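PDB 4H17: hydrolase, isochorismatase family from Pseudomonas putida KT2440, which probably works as a hydrolase of the isochorismatase family, with a Rossmann-like fold, although its own substrate is not established. Local coordinates for residues G38-S43 with A159-A164; A50-L55 with C129-H134; I67-L72 with I99-R104; G122-I127 with Y147-T152. One frame throughout, in Å; residues are numbered along the deposited sequence. Where two conformers were deposited one is given.

Interaction 1: G38-S43 with A159-A164; sequences GPLKLS and ATRDLA. With EDO (1,2-ethanediol), chain H.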
# COMPACT_ATOMS: atom_id res chain seq x y z
N GLY A 38 24.69 0.85 -3.63
CA GLY A 38 24.19 -0.36 -4.32
C GLY A 38 22.84 -0.20 -5.03
O GLY A 38 22.38 0.91 -5.24
N PRO A 39 22.20 -1.33 -5.40
CA PRO A 39 20.93 -1.31 -6.13
C PRO A 39 19.80 -0.68 -5.32
O PRO A 39 18.82 -0.20 -5.92
CB PRO A 39 20.64 -2.80 -6.39
CG PRO A 39 21.47 -3.54 -5.42
CD PRO A 39 22.67 -2.69 -5.14
N LEU A 40 19.90 -0.66 -3.99
CA LEU A 40 18.85 -0.06 -3.16
C LEU A 40 19.22 1.38 -2.74
O LEU A 40 18.58 1.95 -1.90
CB LEU A 40 18.50 -0.93 -1.94
CG LEU A 40 17.94 -2.29 -2.31
CD1 LEU A 40 17.82 -3.07 -1.02
CD2 LEU A 40 16.58 -2.14 -3.00
N LYS A 41 20.21 1.99 -3.41
CA LYS A 41 20.55 3.36 -3.12
C LYS A 41 19.34 4.23 -3.43
O LYS A 41 18.85 4.17 -4.57
CB LYS A 41 21.73 3.84 -3.98
CG LYS A 41 22.18 5.24 -3.69
CD LYS A 41 23.23 5.67 -4.71
CE LYS A 41 23.68 7.10 -4.43
NZ LYS A 41 25.10 7.34 -4.81
N LEU A 42 18.89 5.05 -2.47
CA LEU A 42 17.67 5.83 -2.65
C LEU A 42 18.01 7.20 -3.17
O LEU A 42 19.18 7.63 -3.06
CB LEU A 42 16.81 5.92 -1.40
CG LEU A 42 16.47 4.53 -0.83
CD1 LEU A 42 15.62 4.70 0.43
CD2 LEU A 42 15.75 3.59 -1.79
N SER A 43 17.01 7.87 -3.73
CA SER A 43 17.21 9.20 -4.30
C SER A 43 16.82 10.27 -3.31
O SER A 43 15.88 10.10 -2.55
CB SER A 43 16.38 9.40 -5.57
OG SER A 43 16.76 8.48 -6.57
N ALA A 159 11.97 8.51 1.34
CA ALA A 159 12.51 8.42 0.02
C ALA A 159 12.28 7.08 -0.59
O ALA A 159 11.95 6.10 0.09
CB ALA A 159 14.00 8.73 0.03
N THR A 160 12.52 7.02 -1.88
CA THR A 160 12.47 5.79 -2.63
C THR A 160 13.54 5.81 -3.74
O THR A 160 14.51 6.60 -3.70
CB THR A 160 11.04 5.53 -3.12
OG1 THR A 160 10.98 4.24 -3.75
CG2 THR A 160 10.60 6.59 -4.08
N ARG A 161 13.42 4.84 -4.64
CA ARG A 161 14.34 4.73 -5.77
C ARG A 161 13.61 4.63 -7.12
O ARG A 161 12.38 4.48 -7.18
CB ARG A 161 15.27 3.56 -5.54
CG ARG A 161 14.61 2.19 -5.75
CD ARG A 161 15.51 1.02 -5.37
NE ARG A 161 15.17 -0.23 -6.07
CZ ARG A 161 14.11 -0.99 -5.82
NH1 ARG A 161 13.24 -0.68 -4.86
NH2 ARG A 161 13.93 -2.08 -6.56
N ASP A 162 14.37 4.78 -8.21
CA ASP A 162 13.86 4.52 -9.53
C ASP A 162 13.31 3.11 -9.60
O ASP A 162 13.99 2.16 -9.20
CB ASP A 162 14.95 4.64 -10.60
CG ASP A 162 15.47 6.06 -10.83
OD1 ASP A 162 15.02 7.02 -10.22
OD2 ASP A 162 16.38 6.20 -11.68
N LEU A 163 12.12 2.94 -10.16
CA LEU A 163 11.56 1.59 -10.36
C LEU A 163 11.31 1.22 -11.80
O LEU A 163 11.04 2.09 -12.66
CB LEU A 163 10.25 1.39 -9.60
CG LEU A 163 10.29 1.59 -8.10
CD1 LEU A 163 8.89 1.49 -7.51
CD2 LEU A 163 11.24 0.64 -7.44
N ALA A 164 11.46 -0.07 -12.09
CA ALA A 164 11.10 -0.61 -13.37
C ALA A 164 9.60 -0.60 -13.60
O ALA A 164 8.84 -0.96 -12.74
CB ALA A 164 11.62 -2.01 -13.53
C1 EDO H . 12.57 11.57 -4.28
O1 EDO H . 13.96 11.81 -4.59
C2 EDO H . 12.53 10.74 -3.00
O2 EDO H . 13.15 9.47 -3.15
O HOH W 1 17.37 -0.65 -8.13

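Interaction 2: A50-L55 with C129-H134; sequences ANIARL and CGFMSH. With SO4 (sulfate ion), chain C.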
# COMPACT_ATOMS: atom_id res chain seq x y z
N ALA A 50 18.71 14.38 6.58
CA ALA A 50 18.80 15.61 7.36
C ALA A 50 17.45 15.89 8.04
O ALA A 50 17.40 16.34 9.18
CB ALA A 50 19.23 16.77 6.47
N ASN A 51 16.34 15.59 7.34
CA ASN A 51 15.01 15.82 7.93
C ASN A 51 14.64 14.82 9.03
O ASN A 51 14.06 15.21 10.03
CB ASN A 51 13.93 15.95 6.87
CG ASN A 51 13.94 17.30 6.20
OD1 ASN A 51 14.19 18.34 6.84
ND2 ASN A 51 13.63 17.33 4.91
N ILE A 52 15.06 13.56 8.89
CA ILE A 52 14.86 12.60 9.97
C ILE A 52 15.63 13.10 11.21
O ILE A 52 15.15 13.07 12.34
CB ILE A 52 15.24 11.15 9.54
CG1 ILE A 52 14.30 10.67 8.45
CG2 ILE A 52 15.18 10.26 10.76
CD1 ILE A 52 14.66 9.36 7.81
N ALA A 53 16.84 13.62 11.00
CA ALA A 53 17.64 14.09 12.08
C ALA A 53 16.95 15.26 12.77
O ALA A 53 16.94 15.34 13.97
CB ALA A 53 19.04 14.47 11.63
N ARG A 54 16.31 16.14 11.97
CA ARG A 54 15.55 17.26 12.54
C ARG A 54 14.37 16.76 13.37
O ARG A 54 14.12 17.30 14.45
CB ARG A 54 15.07 18.22 11.46
CG ARG A 54 16.20 18.93 10.76
CD ARG A 54 15.73 19.88 9.67
NE ARG A 54 16.89 20.54 9.09
CZ ARG A 54 17.37 20.37 7.85
NH1 ARG A 54 16.77 19.56 6.97
NH2 ARG A 54 18.43 21.04 7.45
N LEU A 55 13.66 15.75 12.88
CA LEU A 55 12.53 15.22 13.61
C LEU A 55 13.01 14.58 14.88
O LEU A 55 12.41 14.78 15.94
CB LEU A 55 11.77 14.18 12.78
CG LEU A 55 10.99 14.70 11.56
CD1 LEU A 55 10.60 13.54 10.66
CD2 LEU A 55 9.79 15.53 11.99
N CYS A 129 8.19 8.40 9.24
CA CYS A 129 9.16 8.74 8.23
C CYS A 129 9.98 7.48 7.92
O CYS A 129 9.82 6.48 8.62
CB CYS A 129 10.04 9.89 8.72
SG CYS A 129 11.01 9.52 10.20
N GLY A 130 10.83 7.59 6.91
CA GLY A 130 11.78 6.53 6.55
C GLY A 130 11.58 5.94 5.17
O GLY A 130 11.10 6.60 4.24
N PHE A 131 11.94 4.67 5.03
CA PHE A 131 12.30 4.07 3.79
C PHE A 131 11.83 2.64 3.67
O PHE A 131 11.77 1.92 4.68
CB PHE A 131 13.85 4.07 3.65
CG PHE A 131 14.44 5.37 4.04
CD1 PHE A 131 14.30 6.48 3.21
CD2 PHE A 131 15.14 5.49 5.20
CE1 PHE A 131 14.76 7.71 3.61
CE2 PHE A 131 15.66 6.72 5.60
CZ PHE A 131 15.49 7.84 4.79
N MSE A 132 11.51 2.17 2.44
CA MSE A 132 11.25 3.00 1.21
C MSE A 132 9.81 3.44 1.23
O MSE A 132 8.93 2.75 1.79
CB MSE A 132 11.48 2.14 -0.04
CG MSE A 132 12.91 1.64 -0.11
SE MSE A 132 13.36 0.65 -1.73
CE MSE A 132 12.03 -0.81 -1.60
N SER A 133 9.54 4.60 0.66
CA SER A 133 8.22 5.20 0.78
C SER A 133 7.14 4.26 0.24
O SER A 133 6.06 4.18 0.83
CB SER A 133 8.15 6.57 0.08
OG SER A 133 8.49 6.50 -1.25
N HIS A 134 7.40 3.58 -0.87
CA HIS A 134 6.36 2.78 -1.57
C HIS A 134 6.16 1.39 -0.96
O HIS A 134 5.22 0.68 -1.31
CB HIS A 134 6.63 2.64 -3.07
CG HIS A 134 7.84 1.84 -3.37
ND1 HIS A 134 9.12 2.32 -3.18
CD2 HIS A 134 7.99 0.56 -3.78
CE1 HIS A 134 9.99 1.37 -3.45
NE2 HIS A 134 9.34 0.31 -3.87
S SO4 C . 11.62 -1.62 2.10
O1 SO4 C . 11.66 -2.11 3.49
O2 SO4 C . 10.73 -0.50 1.96
O3 SO4 C . 11.09 -2.72 1.26
O4 SO4 C . 12.97 -1.35 1.56

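Interaction 3: I67-L72 with I99-R104; sequences IHVRHL and IVIEKR. With SO4 (sulfate ion), chain E; SO4 (sulfate ion), chain C.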
# COMPACT_ATOMS: atom_id res chain seq x y z
N ILE A 67 10.21 5.46 18.12
CA ILE A 67 10.31 4.04 17.71
C ILE A 67 11.12 3.93 16.43
O ILE A 67 10.82 4.58 15.42
CB ILE A 67 8.94 3.45 17.44
CG1 ILE A 67 8.10 3.48 18.71
CG2 ILE A 67 9.12 2.07 16.83
CD1 ILE A 67 6.63 3.15 18.52
N HIS A 68 12.22 3.19 16.50
CA HIS A 68 13.06 2.90 15.35
C HIS A 68 12.77 1.47 14.87
O HIS A 68 12.84 0.50 15.65
CB HIS A 68 14.54 2.98 15.72
CG HIS A 68 14.95 4.24 16.41
ND1 HIS A 68 15.59 5.26 15.74
CD2 HIS A 68 14.85 4.64 17.69
CE1 HIS A 68 15.84 6.25 16.58
NE2 HIS A 68 15.42 5.89 17.78
N VAL A 69 12.50 1.34 13.59
CA VAL A 69 12.28 0.06 12.94
C VAL A 69 13.46 -0.26 12.01
O VAL A 69 13.87 0.63 11.27
CB VAL A 69 10.95 0.11 12.15
CG1 VAL A 69 10.74 -1.18 11.40
CG2 VAL A 69 9.76 0.41 13.06
N ARG A 70 13.94 -1.50 12.00
CA ARG A 70 14.90 -1.96 11.03
C ARG A 70 14.53 -3.32 10.50
O ARG A 70 13.82 -4.10 11.16
CB ARG A 70 16.30 -2.13 11.66
CG ARG A 70 17.03 -0.84 11.95
CD ARG A 70 18.49 -1.11 12.29
NE ARG A 70 18.66 -1.78 13.59
CZ ARG A 70 19.85 -1.94 14.20
NH1 ARG A 70 20.98 -1.57 13.62
NH2 ARG A 70 19.91 -2.50 15.41
N HIS A 71 15.07 -3.64 9.33
CA HIS A 71 15.00 -4.97 8.77
C HIS A 71 15.74 -5.97 9.64
O HIS A 71 16.84 -5.67 10.15
CB HIS A 71 15.62 -5.03 7.40
CG HIS A 71 14.80 -4.42 6.32
ND1 HIS A 71 14.52 -5.06 5.14
CD2 HIS A 71 14.24 -3.20 6.23
CE1 HIS A 71 13.77 -4.28 4.39
NE2 HIS A 71 13.63 -3.13 5.01
N LEU A 72 15.17 -7.16 9.77
CA LEU A 72 15.94 -8.27 10.30
C LEU A 72 17.12 -8.56 9.37
O LEU A 72 18.23 -8.79 9.85
CB LEU A 72 15.06 -9.50 10.45
CG LEU A 72 14.19 -9.47 11.69
CD1 LEU A 72 13.06 -10.48 11.52
CD2 LEU A 72 15.01 -9.77 12.94
N ILE A 99 12.68 3.12 21.64
CA ILE A 99 12.24 1.77 21.26
C ILE A 99 12.86 1.38 19.91
O ILE A 99 12.92 2.19 18.98
CB ILE A 99 10.72 1.76 21.17
CG1 ILE A 99 10.15 1.98 22.56
CG2 ILE A 99 10.19 0.54 20.48
CD1 ILE A 99 8.78 2.58 22.55
N VAL A 100 13.31 0.12 19.79
CA VAL A 100 13.95 -0.36 18.57
C VAL A 100 13.43 -1.75 18.25
O VAL A 100 13.51 -2.65 19.09
CB VAL A 100 15.50 -0.39 18.68
CG1 VAL A 100 16.13 -0.71 17.33
CG2 VAL A 100 16.06 0.93 19.14
N ILE A 101 12.88 -1.90 17.06
CA ILE A 101 12.43 -3.19 16.62
C ILE A 101 13.01 -3.64 15.31
O ILE A 101 13.46 -2.83 14.45
CB ILE A 101 10.90 -3.24 16.55
CG1 ILE A 101 10.36 -2.18 15.58
CG2 ILE A 101 10.29 -3.06 17.95
CD1 ILE A 101 8.89 -2.35 15.31
N GLU A 102 13.01 -4.96 15.18
CA GLU A 102 13.44 -5.64 13.96
C GLU A 102 12.27 -6.36 13.36
O GLU A 102 11.51 -7.05 14.06
CB GLU A 102 14.49 -6.71 14.23
CG GLU A 102 15.55 -6.38 15.24
CD GLU A 102 16.74 -7.33 15.11
OE1 GLU A 102 17.54 -7.17 14.17
OE2 GLU A 102 16.83 -8.25 15.94
N LYS A 103 12.11 -6.19 12.05
CA LYS A 103 10.95 -6.74 11.36
C LYS A 103 11.32 -7.57 10.11
O LYS A 103 12.36 -7.29 9.43
CB LYS A 103 10.02 -5.59 10.96
CG LYS A 103 10.58 -4.74 9.84
CD LYS A 103 9.59 -3.68 9.38
CE LYS A 103 10.08 -3.00 8.13
NZ LYS A 103 10.14 -3.83 6.91
N ARG A 104 10.46 -8.52 9.76
CA ARG A 104 10.64 -9.32 8.54
C ARG A 104 9.86 -8.81 7.32
O ARG A 104 10.33 -8.93 6.18
CB ARG A 104 10.28 -10.80 8.76
CG ARG A 104 10.62 -11.64 7.52
CD ARG A 104 12.09 -11.55 7.09
NE ARG A 104 12.88 -12.21 8.10
CZ ARG A 104 14.21 -12.23 8.20
NH1 ARG A 104 14.99 -11.57 7.37
NH2 ARG A 104 14.74 -12.92 9.20
S SO4 E . 14.71 -8.51 5.23
O1 SO4 E . 13.54 -8.22 4.33
O2 SO4 E . 15.25 -9.84 4.78
O3 SO4 E . 14.40 -8.38 6.62
O4 SO4 E . 15.75 -7.53 4.80
S SO4 C . 11.62 -1.62 2.10
O1 SO4 C . 11.66 -2.11 3.49
O2 SO4 C . 10.73 -0.50 1.96
O3 SO4 C . 11.09 -2.72 1.26
O4 SO4 C . 12.97 -1.35 1.56
O HOH W 2 16.67 -3.08 14.93
O HOH W 3 18.50 -9.69 12.41

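Interaction 4: G122-I127 with Y147-T152; sequences GHLDLI and YGYRCT. With SO4 (sulfate ion), chain D.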
# COMPACT_ATOMS: atom_id res chain seq x y z
N GLY A 122 -0.06 5.04 24.23
CA GLY A 122 -1.27 5.79 24.43
C GLY A 122 -1.64 6.83 23.40
O GLY A 122 -2.66 7.47 23.59
N HIS A 123 -0.85 7.01 22.34
CA HIS A 123 -1.16 8.04 21.30
C HIS A 123 -1.73 7.46 20.04
O HIS A 123 -1.13 6.58 19.42
CB HIS A 123 0.08 8.87 20.98
CG HIS A 123 0.68 9.49 22.19
ND1 HIS A 123 0.04 10.48 22.90
CD2 HIS A 123 1.85 9.27 22.81
CE1 HIS A 123 0.78 10.82 23.94
NE2 HIS A 123 1.89 10.10 23.91
N LEU A 124 -2.89 7.97 19.63
CA LEU A 124 -3.47 7.62 18.35
C LEU A 124 -2.75 8.29 17.18
O LEU A 124 -2.78 7.74 16.09
CB LEU A 124 -4.96 7.97 18.31
CG LEU A 124 -5.86 7.03 19.14
CD1 LEU A 124 -7.31 7.51 19.09
CD2 LEU A 124 -5.78 5.59 18.66
N ASP A 125 -2.07 9.43 17.43
CA ASP A 125 -1.31 10.15 16.41
C ASP A 125 0.15 9.68 16.26
O ASP A 125 0.97 9.75 17.18
CB ASP A 125 -1.28 11.67 16.64
CG ASP A 125 -2.62 12.36 16.37
OD1 ASP A 125 -3.06 12.38 15.21
OD2 ASP A 125 -3.18 13.02 17.26
N LEU A 126 0.45 9.25 15.05
CA LEU A 126 1.75 8.75 14.67
C LEU A 126 2.35 9.63 13.60
O LEU A 126 1.71 9.94 12.61
CB LEU A 126 1.67 7.32 14.13
CG LEU A 126 0.88 6.27 14.92
CD1 LEU A 126 0.86 4.95 14.16
CD2 LEU A 126 1.38 6.13 16.35
N ILE A 127 3.59 10.04 13.82
CA ILE A 127 4.39 10.72 12.82
C ILE A 127 5.35 9.66 12.28
O ILE A 127 6.09 9.03 13.06
CB ILE A 127 5.13 11.94 13.39
CG1 ILE A 127 4.11 12.98 13.88
CG2 ILE A 127 6.06 12.53 12.34
CD1 ILE A 127 4.67 14.03 14.81
N TYR A 147 -5.75 -0.40 12.61
CA TYR A 147 -5.76 -0.36 14.09
C TYR A 147 -6.26 0.98 14.63
O TYR A 147 -6.25 1.22 15.83
CB TYR A 147 -4.37 -0.66 14.58
CG TYR A 147 -3.96 -2.08 14.43
CD1 TYR A 147 -4.70 -3.09 15.07
CD2 TYR A 147 -2.81 -2.43 13.76
CE1 TYR A 147 -4.33 -4.40 15.00
CE2 TYR A 147 -2.42 -3.76 13.68
CZ TYR A 147 -3.17 -4.75 14.33
OH TYR A 147 -2.84 -6.10 14.27
N GLY A 148 -6.70 1.83 13.74
CA GLY A 148 -7.35 3.08 14.15
C GLY A 148 -6.40 4.22 14.46
O GLY A 148 -6.83 5.24 14.97
N TYR A 149 -5.12 4.10 14.10
CA TYR A 149 -4.22 5.21 14.23
C TYR A 149 -4.39 6.28 13.18
O TYR A 149 -4.85 6.02 12.06
CB TYR A 149 -2.76 4.73 14.21
CG TYR A 149 -2.50 3.84 15.40
CD1 TYR A 149 -2.26 4.35 16.65
CD2 TYR A 149 -2.50 2.46 15.25
CE1 TYR A 149 -2.05 3.54 17.76
CE2 TYR A 149 -2.29 1.63 16.34
CZ TYR A 149 -2.08 2.16 17.59
OH TYR A 149 -1.87 1.30 18.66
N ARG A 150 -4.05 7.50 13.58
CA ARG A 150 -4.03 8.64 12.70
C ARG A 150 -2.58 8.89 12.34
O ARG A 150 -1.78 9.23 13.21
CB ARG A 150 -4.56 9.86 13.42
CG ARG A 150 -6.06 9.86 13.65
CD ARG A 150 -6.49 11.22 14.22
NE ARG A 150 -5.96 11.49 15.56
CZ ARG A 150 -6.53 11.08 16.70
NH1 ARG A 150 -7.67 10.39 16.69
NH2 ARG A 150 -5.97 11.39 17.86
N CYS A 151 -2.25 8.76 11.07
CA CYS A 151 -0.85 8.85 10.61
C CYS A 151 -0.62 10.19 9.95
O CYS A 151 -1.43 10.65 9.16
CB CYS A 151 -0.55 7.74 9.63
SG CYS A 151 -0.40 6.12 10.43
N THR A 152 0.55 10.77 10.25
CA THR A 152 1.05 11.93 9.53
C THR A 152 2.40 11.50 8.96
O THR A 152 3.33 11.18 9.72
CB THR A 152 1.22 13.15 10.44
OG1 THR A 152 -0.07 13.54 10.92
CG2 THR A 152 1.85 14.27 9.67
S SO4 D . -0.34 -7.80 11.97
O1 SO4 D . 0.19 -8.86 11.10
O2 SO4 D . -0.24 -6.56 11.20
O3 SO4 D . 0.52 -7.71 13.16
O4 SO4 D . -1.77 -8.09 12.31
O HOH W 4 -1.46 11.98 12.67

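Interaction 1: G38-S43 with A159-A164
Arg161 reaches along the loop 38-43, and nearly every part of its side chain meets something there. Arg161 CB lies 3.8 Å from Leu42 CD2 and beside Lys41 O. With CG wedged between the backbone N and the carbonyl carbon (chi1 74°), the chain then runs out extended, bringing Arg161 CD to 3.6 Å from Pro39 O. Arg161 NE gives its hydrogen to a water 3.0 Å away, and that water donates in turn to Pro39 O. At the tip the guanidinium of Arg161 is clasped between leucines: Leu40 CD2 sits 3.8 Å above one face and Leu163 CD2 on the opposite one, both toward the rim. NH2 forms a salt bridge with Asp185 of the second subunit. An alanine here is likely to cost Asp185 of the second subunit its arginine partner and open a gap between the two leucines.

Pro39 suits the first inner corner of a type I turn, its ring fixing phi near -63°, and Lys41 N closes the turn on Gly38 O. Further along, Ser43 N bonds to Thr160 O at 2.8 Å, almost straight (175°), while Leu42 CB presses on the same oxygen from 3.3 Å. An ethanediol, probably from the crystallisation liquor, bridges the two backbones: its O2 accepts from Thr160 N at 2.8 Å and donates to Ser43 O. Both segments are connections that follow the carboxyl ends of parallel strands, the edge where alpha/beta folds of the Rossmann-like kind usually place their pocket.

Interaction 2: A50-L55 with C129-H134
Beyond Cys129 and Phe131, which pack against Ile52, the backbone N of Met132 (a selenomethionine) donates to O2 of a sulfate at 2.8 Å. The same ion is held by Ser135, Ser136, Tyr35 and His71. The peptide before Met132 is cis, a feature shared with isochorismatase-like hydrolases, where it borders the active site; the sulfate, probably from the crystallisation liquor, may mark an anion-binding pocket.

Helix 45-61 lies on strand 125-131 as alpha/beta layers do, the axes of 50-55 and 129-131 being 9.2 Å apart and running roughly antiparallel, at 145°. Ile52 carries most of the contact. Ile52 CG1 rests on Cys129 SG at 3.9 Å, and with chi2 at 172° Ile52 CD1 extends obliquely to Phe131 CZ, 3.5 Å away, the two side chains approaching from opposite directions. Leu55 CD1 meets Cys129 SG from the next helical turn, so the one sulfur of a short side chain is shared by two branched ones. Gly130 lies at backbone angles where any CB would jam against the preceding carbonyl. Within the helix, Asn51 OD1 takes a hydrogen from Arg54 NH1 at 2.9 Å, from above its carbonyl plane, while Asn51 ND2 reaches Asp156 O and Arg54 also pairs with Glu47.

Interaction 3: I67-L72 with I99-R104
Strands 67-71 and 99-103 run parallel, their axes 4.6 Å apart, and are laced from His68 N to Ile99 O through to Leu72 N to Lys103 O by five backbone bonds. They form one margin of the six-stranded Rossmann-like sheet, 99-103 being outermost within the chain. On one face Ile67 and Ile99 lie side by side, branched residues that suit a strand, with Ile67 CG1 4.0 Å from Ile99 CB. Lys103 crosses Val69 at about a right angle, and its CD is tight against Val69 CG1 at 3.4 Å. Lys103 NZ then comes over a face of the His71 ring, 3.9 Å above the plane and toward the rim, while bonding to Met105 O and Ser136 OG.

His71 uses both ring nitrogens: ND1 donates to O4 of one sulfate at 2.8 Å (164°), and NE2 to O1 of the sulfate that Met132 N also holds at 2.7 Å, less straight (133°). A leucine in its place would probably leave each sulfate short of one donor and Lys103 NZ without the ring beneath it. Just beyond its own strand, Leu72 packs CD2 on Glu102 CB. Leu72 CB lies 3.5 Å above the Arg104 guanidinium, whose NH1 bonds Gly73 O and, at 3.1 Å, O2 of the sulfate held by His71 ND1.

Interaction 4: G122-I127 with Y147-T152
A beta-alpha-beta crossover, strand 125-131 to helix 133-146 to strand 150-159, is closed where Leu124, Asp125 and Leu126 meet Tyr149, Arg150 and Cys151. The strands lie parallel: Leu124 O accepts from Arg150 N, Leu126 N donates to Arg150 O at 2.9 Å, and Leu126 O receives Thr152 N.

In one of its two conformers Arg150 turns back at chi3 (-66°) to form a salt bridge with Asp125. Arg150 NE reaches Asp125 OD1 at 3.1 Å from above the carboxylate plane, and NH2 to OD2 is weak at 3.3 Å; the two planes stand 65° apart. Leu124 CB lies 3.4 Å over one guanidinium face. A water joins Asp125 OD1 (3.0 Å) to Thr152 OG1, which also bonds to Ala19 N. On the other face of the sheet, Leu126 CD1 touches Tyr149 CB at 3.6 Å, and the Tyr149 ring turns its edge to the carbonyls of His123 and Leu124. Gly148, with positive phi, is the C-prime residue of the Schellman motif ending helix 133-146, and suits it because a CB would jam there. Tyr149 and Leu126 pack on Leu118 of helix 114-121 and Cys151 on Val141 of helix 133-146, whereas Ile127, on the salt-bridge face, touches Ala19 and Leu21.

All four contacts lie within one isochorismatase domain. Interactions 1 and 2 touch directly: Ala159 O is 2.9 Å from Ser133 N, a probable hydrogen bond, and Arg161 NH1 packs on the selenium of Met132 at 3.4 Å. Both reach the second subunit, through Arg161 and His134. Interactions 2 and 3 do not touch, their nearest atoms being about 5 Å apart, yet one sulfate joins them, which probably marks the pocket at the carboxyl ends of the strands. Interactions 2 and 4 use successive parts of strand 125-131, with centres about 17 Å apart. Interaction 4, about 28 Å from interaction 1 between centres, lies on the opposite side of the chain's centre.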